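PDB 5Y2W: rubisco operon transcriptional regulator from Synechocystis sp., which probably represses genes of carbon acquisition as a LysR-type transcription factor whose regulatory domain binds 2-phosphoglycolate. Local coordinates for residues K195-S198 / V199-T203; A210-K213 / N214-A217; I51-R54 / M55-N58. All blocks are in the same frame, centred on the assembly; numbering follows the deposited sequence.

All three contacts are local and sit at helix ends of the regulatory domain. Interaction 3 comes first along the chain and closes helix 48-56. Interactions 1 and 2 mark the start and the end of one helix, 199-211, with centres 21 Å apart. Both helices pack on the five-stranded mixed sheet. Interactions 1 and 3 have centres 18 Å apart and touch through Lys-195 and Asn-58. Interactions 2 and 3 stay about 17 Å apart at their nearest atoms. Interaction 3 lies near the ligand, with the Ile-51 side chain about 7 Å from 2-phosphoglycolate. The contacts thus define ends of two helices flanking the sheet, one of which starts at the pocket residue His-48.

Interaction 1. Residues K195-S198 / V199-T203; sequences KQLS and VITQT
The loop 195-198 turns into helix 199-211 at Ser-198, whose carbonyl O accepts from Gln-202 N at 2.7 Å, the first i to i+4 bond of the helix. Ser-198 is the N-cap. The Ser-198 OG reaches forward to the first turn and accepts from Thr-201 N at 3.1 Å. The first torsion puts OG between the backbone N and the carbonyl carbon (chi1 64°). The exact geometry of this bond is doubtful, because OG lies too close to the Thr-201 side chain in the model. A water accepts from Ser-198 N at 2.9 Å and also bonds Thr-201 OG1, joining loop to helix.

Leu-197 crosses Thr-201 at about a right angle. Leu-197 CD2 meets the Thr-201 methyl CG2 at 3.8 Å, while its CD1 lies 3.5 Å from Gln-202 OE1. The other end of that amide, Gln-202 NE2, bonds Asp-206 one turn on. Thr-201 also packs on Leu-13 of strand 11-18. The chemistry is that of a serine N-cap with a leucine just before it. The hydroxyl caps an amide of the first turn, though its exact place is uncertain. A methyl contact and the bridging water lay the incoming loop against that turn.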
loop_
_atom_site.group_PDB
_atom_site.type_symbol
_atom_site.label_atom_id
_atom_site.label_comp_id
_atom_site.label_asym_id
_atom_site.label_seq_id
_atom_site.Cartn_x
_atom_site.Cartn_y
_atom_site.Cartn_z
ATOM N N LYS A 195 18.355 -14.115 18.849
ATOM C CA LYS A 195 18.541 -14.597 17.480
ATOM C C LYS A 195 19.945 -14.278 16.915
ATOM O O LYS A 195 20.356 -13.115 16.777
ATOM C CB LYS A 195 17.471 -13.965 16.573
ATOM C CG LYS A 195 17.515 -14.335 15.093
ATOM C CD LYS A 195 16.756 -13.292 14.258
ATOM C CE LYS A 195 16.655 -13.655 12.774
ATOM N NZ LYS A 195 16.038 -15.004 12.539
ATOM N N GLN A 196 20.667 -15.343 16.585
ATOM C CA GLN A 196 21.920 -15.255 15.852
ATOM C C GLN A 196 21.663 -14.748 14.434
ATOM O O GLN A 196 21.035 -15.436 13.620
ATOM C CB GLN A 196 22.545 -16.654 15.806
ATOM C CG GLN A 196 22.920 -17.159 17.186
ATOM C CD GLN A 196 23.807 -16.145 17.891
ATOM O OE1 GLN A 196 23.475 -15.674 18.977
ATOM N NE2 GLN A 196 24.892 -15.731 17.228
ATOM N N LEU A 197 22.139 -13.550 14.130
ATOM C CA LEU A 197 21.870 -12.958 12.815
ATOM C C LEU A 197 22.823 -13.437 11.739
ATOM O O LEU A 197 24.037 -13.339 11.911
ATOM C CB LEU A 197 21.980 -11.425 12.858
ATOM C CG LEU A 197 20.992 -10.628 13.708
ATOM C CD1 LEU A 197 21.299 -9.149 13.525
ATOM C CD2 LEU A 197 19.569 -10.962 13.304
ATOM N N SER A 198 22.266 -13.847 10.597
ATOM C CA SER A 198 23.045 -14.087 9.370
ATOM C C SER A 198 23.962 -12.915 9.055
ATOM O O SER A 198 23.719 -11.778 9.463
ATOM C CB SER A 198 22.147 -14.366 8.154
ATOM O OG SER A 198 21.339 -13.230 7.829
ATOM N N VAL A 199 25.034 -13.218 8.333
ATOM C CA VAL A 199 26.025 -12.217 7.918
ATOM C C VAL A 199 25.416 -11.231 6.931
ATOM O O VAL A 199 25.788 -10.067 6.914
ATOM C CB VAL A 199 27.289 -12.921 7.310
ATOM C CG1 VAL A 199 26.909 -13.934 6.219
ATOM C CG2 VAL A 199 28.318 -11.902 6.804
ATOM N N ILE A 200 24.479 -11.710 6.104
ATOM C CA ILE A 200 23.763 -10.842 5.143
ATOM C C ILE A 200 22.921 -9.825 5.932
ATOM O O ILE A 200 23.073 -8.608 5.776
ATOM C CB ILE A 200 22.803 -11.638 4.233
ATOM C CG1 ILE A 200 23.497 -12.820 3.555
ATOM C CG2 ILE A 200 22.209 -10.706 3.190
ATOM C CD1 ILE A 200 22.658 -14.095 3.577
ATOM N N THR A 201 22.062 -10.370 6.800
ATOM C CA THR A 201 21.276 -9.622 7.770
ATOM C C THR A 201 22.119 -8.640 8.585
ATOM O O THR A 201 21.775 -7.446 8.718
ATOM C CB THR A 201 20.604 -10.584 8.754
ATOM O OG1 THR A 201 19.838 -11.543 8.027
ATOM C CG2 THR A 201 19.691 -9.818 9.724
ATOM N N GLN A 202 23.227 -9.126 9.140
ATOM C CA GLN A 202 24.085 -8.245 9.932
ATOM C C GLN A 202 24.630 -7.147 9.030
ATOM O O GLN A 202 24.797 -5.992 9.454
ATOM C CB GLN A 202 25.240 -9.019 10.601
ATOM C CG GLN A 202 26.134 -8.141 11.473
ATOM C CD GLN A 202 25.402 -7.667 12.716
ATOM O OE1 GLN A 202 24.761 -8.456 13.397
ATOM N NE2 GLN A 202 25.477 -6.381 13.000
ATOM N N THR A 203 24.924 -7.485 7.784
ATOM C CA THR A 203 25.541 -6.467 6.878
ATOM C C THR A 203 24.511 -5.356 6.581
ATOM O O THR A 203 24.845 -4.180 6.516
ATOM C CB THR A 203 26.009 -7.080 5.533
ATOM O OG1 THR A 203 26.727 -8.304 5.768
ATOM C CG2 THR A 203 26.858 -6.114 4.749
HETATM O O HOH W 1 19.457 -13.444 10.288
#

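Interaction 2. Residues A210-K213 / N214-A217; sequences AVTK and NMPA
Met-215 folds back against the end of helix 199-211, and its side chain touches Thr-212 and Val-211. Met-215 CB lies 3.4 Å from Thr-212 O. CG stands anti to the backbone N (chi1 -165°) and carries the chain back toward the helix. Met-215 SD then comes to 4.1 Å from the Thr-212 methyl CG2, a loose van der Waals approach in which the two side chains cross obliquely. A bend at chi3 (-107°) swings the terminal methyl round, and Met-215 CE ends 3.6 Å from Val-211 O.

The backbone turns here as well. Thr-212 is the first residue to leave helical angles, and Met-215 N donates to Thr-212 O at 3.2 Å. This closes a beta turn through Lys-213 and Asn-214 at the helix end. These two lie side by side on the outside of the turn, with Lys-213 CG 3.9 Å from Asn-214 OD1. Thr-212 OG1 bonds back to Leu-208 O, within the last helical turn.

Helix 24-35 lies next to this turn. Phe-24 touches both Thr-212 and Met-215, and Leu-28 meets Val-211. Met-215 also reaches Leu-80, so it lies between Phe-24 and the loop linking strands 74-79 and 81-89.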
loop_
_atom_site.group_PDB
_atom_site.type_symbol
_atom_site.label_atom_id
_atom_site.label_comp_id
_atom_site.label_asym_id
_atom_site.label_seq_id
_atom_site.Cartn_x
_atom_site.Cartn_y
_atom_site.Cartn_z
ATOM N N ALA A 210 24.229 3.012 9.392
ATOM C CA ALA A 210 25.218 3.983 8.967
ATOM C C ALA A 210 24.579 5.020 8.095
ATOM O O ALA A 210 24.775 6.193 8.306
ATOM C CB ALA A 210 26.361 3.275 8.234
ATOM N N VAL A 211 23.784 4.603 7.104
ATOM C CA VAL A 211 23.264 5.603 6.144
ATOM C C VAL A 211 22.244 6.557 6.765
ATOM O O VAL A 211 22.055 7.701 6.281
ATOM C CB VAL A 211 22.687 4.968 4.856
ATOM C CG1 VAL A 211 23.787 4.205 4.141
ATOM C CG2 VAL A 211 21.481 4.087 5.143
ATOM N N THR A 212 21.595 6.115 7.844
ATOM C CA THR A 212 20.576 6.948 8.467
ATOM C C THR A 212 21.081 7.785 9.610
ATOM O O THR A 212 20.261 8.439 10.276
ATOM C CB THR A 212 19.384 6.099 8.949
ATOM O OG1 THR A 212 19.835 5.073 9.850
ATOM C CG2 THR A 212 18.720 5.455 7.724
ATOM N N LYS A 213 22.400 7.810 9.833
ATOM C CA LYS A 213 22.848 8.190 11.148
ATOM C C LYS A 213 22.296 9.515 11.664
ATOM O O LYS A 213 21.605 9.498 12.678
ATOM C CB LYS A 213 24.341 8.096 11.347
ATOM C CG LYS A 213 24.652 8.371 12.806
ATOM C CD LYS A 213 26.093 8.112 13.200
ATOM C CE LYS A 213 26.333 8.568 14.643
ATOM N NZ LYS A 213 27.786 8.791 14.896
ATOM N N ASN A 214 22.551 10.654 11.019
ATOM C CA ASN A 214 21.974 11.938 11.561
ATOM C C ASN A 214 20.856 12.542 10.687
ATOM O O ASN A 214 20.683 13.753 10.600
ATOM C CB ASN A 214 23.078 12.971 11.836
ATOM C CG ASN A 214 24.034 12.507 12.910
ATOM O OD1 ASN A 214 25.195 12.218 12.634
ATOM N ND2 ASN A 214 23.535 12.376 14.136
ATOM N N MET A 215 20.097 11.658 10.057
ATOM C CA MET A 215 19.140 12.014 9.024
ATOM C C MET A 215 17.885 12.600 9.678
ATOM O O MET A 215 17.380 12.048 10.670
ATOM C CB MET A 215 18.824 10.732 8.217
ATOM C CG MET A 215 18.122 10.869 6.883
ATOM S SD MET A 215 17.814 9.185 6.266
ATOM C CE MET A 215 18.978 8.978 4.924
ATOM N N PRO A 216 17.394 13.735 9.149
ATOM C CA PRO A 216 16.088 14.330 9.523
ATOM C C PRO A 216 14.833 13.662 8.843
ATOM O O PRO A 216 14.971 12.631 8.185
ATOM C CB PRO A 216 16.252 15.785 9.065
ATOM C CG PRO A 216 17.169 15.693 7.866
ATOM C CD PRO A 216 18.092 14.523 8.103
ATOM N N ALA A 217 13.636 14.255 9.008
ATOM C CA ALA A 217 12.384 13.756 8.371
ATOM C C ALA A 217 11.454 14.897 7.941
ATOM O O ALA A 217 10.267 14.680 7.673
ATOM C CB ALA A 217 11.647 12.799 9.305
#

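Interaction 3. Residues I51-R54 / M55-N58; sequences IRHR and MQNN
Met-55 packs back on Ile-51 one helical turn earlier, and its N donates to Ile-51 O at 2.9 Å. Its extended side chain passes that carbonyl, with Met-55 CG 3.4 Å from Ile-51 O, and ends with CE 4.4 Å from Ile-51 CG1. Both side chains also touch Tyr-63 and Val-65 of strand 62-65, so this is the helix face that meets the sheet.

Gln-56 comes next on the exposed side. Its N bonds Arg-52 O at 2.8 Å. Its side chain runs alongside that of Arg-52, pointing the same way, and Gln-56 NE2 touches the methylene CD of Arg-52 at 3.3 Å. The amide and guanidinium planes are turned 69° apart, so the two flat groups do not stack.

Asn-57 leaves helical angles. Its N still bonds His-53 O at 3.0 Å, and adds a weak bond to Arg-54 O. Asn-57 CG, anti to the carbonyl carbon (chi1 -48°), lies 3.4 Å from His-53 O. Its ND2 makes a weak hydrogen bond to Glu-59.

Asn-58 has positive phi and is the C-prime residue of a Schellman motif: its N bonds Met-55 O, and Glu-59 N reaches Arg-54 O. The chemistry thus divides. Apolar groups seat the helix on the sheet. Backbone bonds close its C-terminal end, and the Arg-54 to Asp-60 salt bridge links the helix to the chain just after it.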
loop_
_atom_site.group_PDB
_atom_site.type_symbol
_atom_site.label_atom_id
_atom_site.label_comp_id
_atom_site.label_asym_id
_atom_site.label_seq_id
_atom_site.Cartn_x
_atom_site.Cartn_y
_atom_site.Cartn_z
ATOM N N ILE A 51 2.615 -7.818 11.612
ATOM C CA ILE A 51 4.020 -8.027 11.799
ATOM C C ILE A 51 4.321 -8.772 13.105
ATOM O O ILE A 51 5.308 -9.474 13.179
ATOM C CB ILE A 51 4.816 -6.739 11.634
ATOM C CG1 ILE A 51 6.306 -7.025 11.694
ATOM C CG2 ILE A 51 4.450 -5.733 12.678
ATOM C CD1 ILE A 51 7.168 -5.879 11.237
ATOM N N ARG A 52 3.493 -8.614 14.128
ATOM C CA ARG A 52 3.623 -9.410 15.361
ATOM C C ARG A 52 3.541 -10.901 15.019
ATOM O O ARG A 52 4.343 -11.689 15.499
ATOM C CB ARG A 52 2.528 -9.060 16.356
ATOM C CG ARG A 52 2.669 -9.714 17.729
ATOM C CD ARG A 52 1.431 -10.509 18.189
ATOM N NE ARG A 52 0.234 -9.681 18.359
ATOM C CZ ARG A 52 -0.770 -9.549 17.480
ATOM N NH1 ARG A 52 -0.779 -10.197 16.318
ATOM N NH2 ARG A 52 -1.789 -8.745 17.762
ATOM N N HIS A 53 2.577 -11.271 14.180
ATOM C CA HIS A 53 2.404 -12.661 13.775
ATOM C C HIS A 53 3.614 -13.087 13.017
ATOM O O HIS A 53 4.118 -14.181 13.179
ATOM C CB HIS A 53 1.182 -12.870 12.862
ATOM C CG HIS A 53 -0.126 -12.585 13.524
ATOM N ND1 HIS A 53 -0.487 -13.150 14.733
ATOM C CD2 HIS A 53 -1.168 -11.804 13.148
ATOM C CE1 HIS A 53 -1.691 -12.724 15.076
ATOM N NE2 HIS A 53 -2.125 -11.903 14.134
ATOM N N ARG A 54 4.106 -12.239 12.143
ATOM C CA ARG A 54 5.284 -12.672 11.433
ATOM C C ARG A 54 6.393 -12.988 12.427
ATOM O O ARG A 54 7.026 -14.042 12.348
ATOM C CB ARG A 54 5.690 -11.682 10.375
ATOM C CG ARG A 54 4.679 -11.639 9.217
ATOM C CD ARG A 54 5.242 -10.728 8.153
ATOM N NE ARG A 54 6.382 -11.285 7.424
ATOM C CZ ARG A 54 6.282 -12.148 6.392
ATOM N NH1 ARG A 54 7.368 -12.585 5.771
ATOM N NH2 ARG A 54 5.111 -12.572 5.955
ATOM N N MET A 55 6.561 -12.119 13.410
ATOM C CA MET A 55 7.584 -12.306 14.427
ATOM C C MET A 55 7.343 -13.569 15.233
ATOM O O MET A 55 8.292 -14.250 15.596
ATOM C CB MET A 55 7.628 -11.115 15.393
ATOM C CG MET A 55 8.236 -9.793 14.863
ATOM S SD MET A 55 7.758 -8.414 15.967
ATOM C CE MET A 55 8.842 -7.168 15.309
ATOM N N GLN A 56 6.084 -13.862 15.533
ATOM C CA GLN A 56 5.721 -15.047 16.317
ATOM C C GLN A 56 6.024 -16.346 15.606
ATOM O O GLN A 56 6.246 -17.352 16.257
ATOM C CB GLN A 56 4.244 -15.078 16.633
ATOM C CG GLN A 56 3.806 -13.983 17.566
ATOM C CD GLN A 56 2.769 -14.454 18.550
ATOM O OE1 GLN A 56 3.011 -15.396 19.302
ATOM N NE2 GLN A 56 1.614 -13.786 18.570
ATOM N N ASN A 57 5.986 -16.322 14.287
ATOM C CA ASN A 57 6.372 -17.467 13.458
ATOM C C ASN A 57 7.784 -17.294 12.921
ATOM O O ASN A 57 8.156 -17.950 11.961
ATOM C CB ASN A 57 5.444 -17.606 12.259
ATOM C CG ASN A 57 4.011 -17.516 12.632
ATOM O OD1 ASN A 57 3.666 -17.577 13.794
ATOM N ND2 ASN A 57 3.155 -17.360 11.639
ATOM N N ASN A 58 8.553 -16.386 13.516
ATOM C CA ASN A 58 9.950 -16.143 13.105
ATOM C C ASN A 58 10.214 -16.039 11.592
ATOM O O ASN A 58 11.201 -16.588 11.099
ATOM C CB ASN A 58 10.819 -17.244 13.699
ATOM C CG ASN A 58 12.284 -17.090 13.335
ATOM O OD1 ASN A 58 12.850 -15.998 13.345
ATOM N ND2 ASN A 58 12.886 -18.183 12.974
#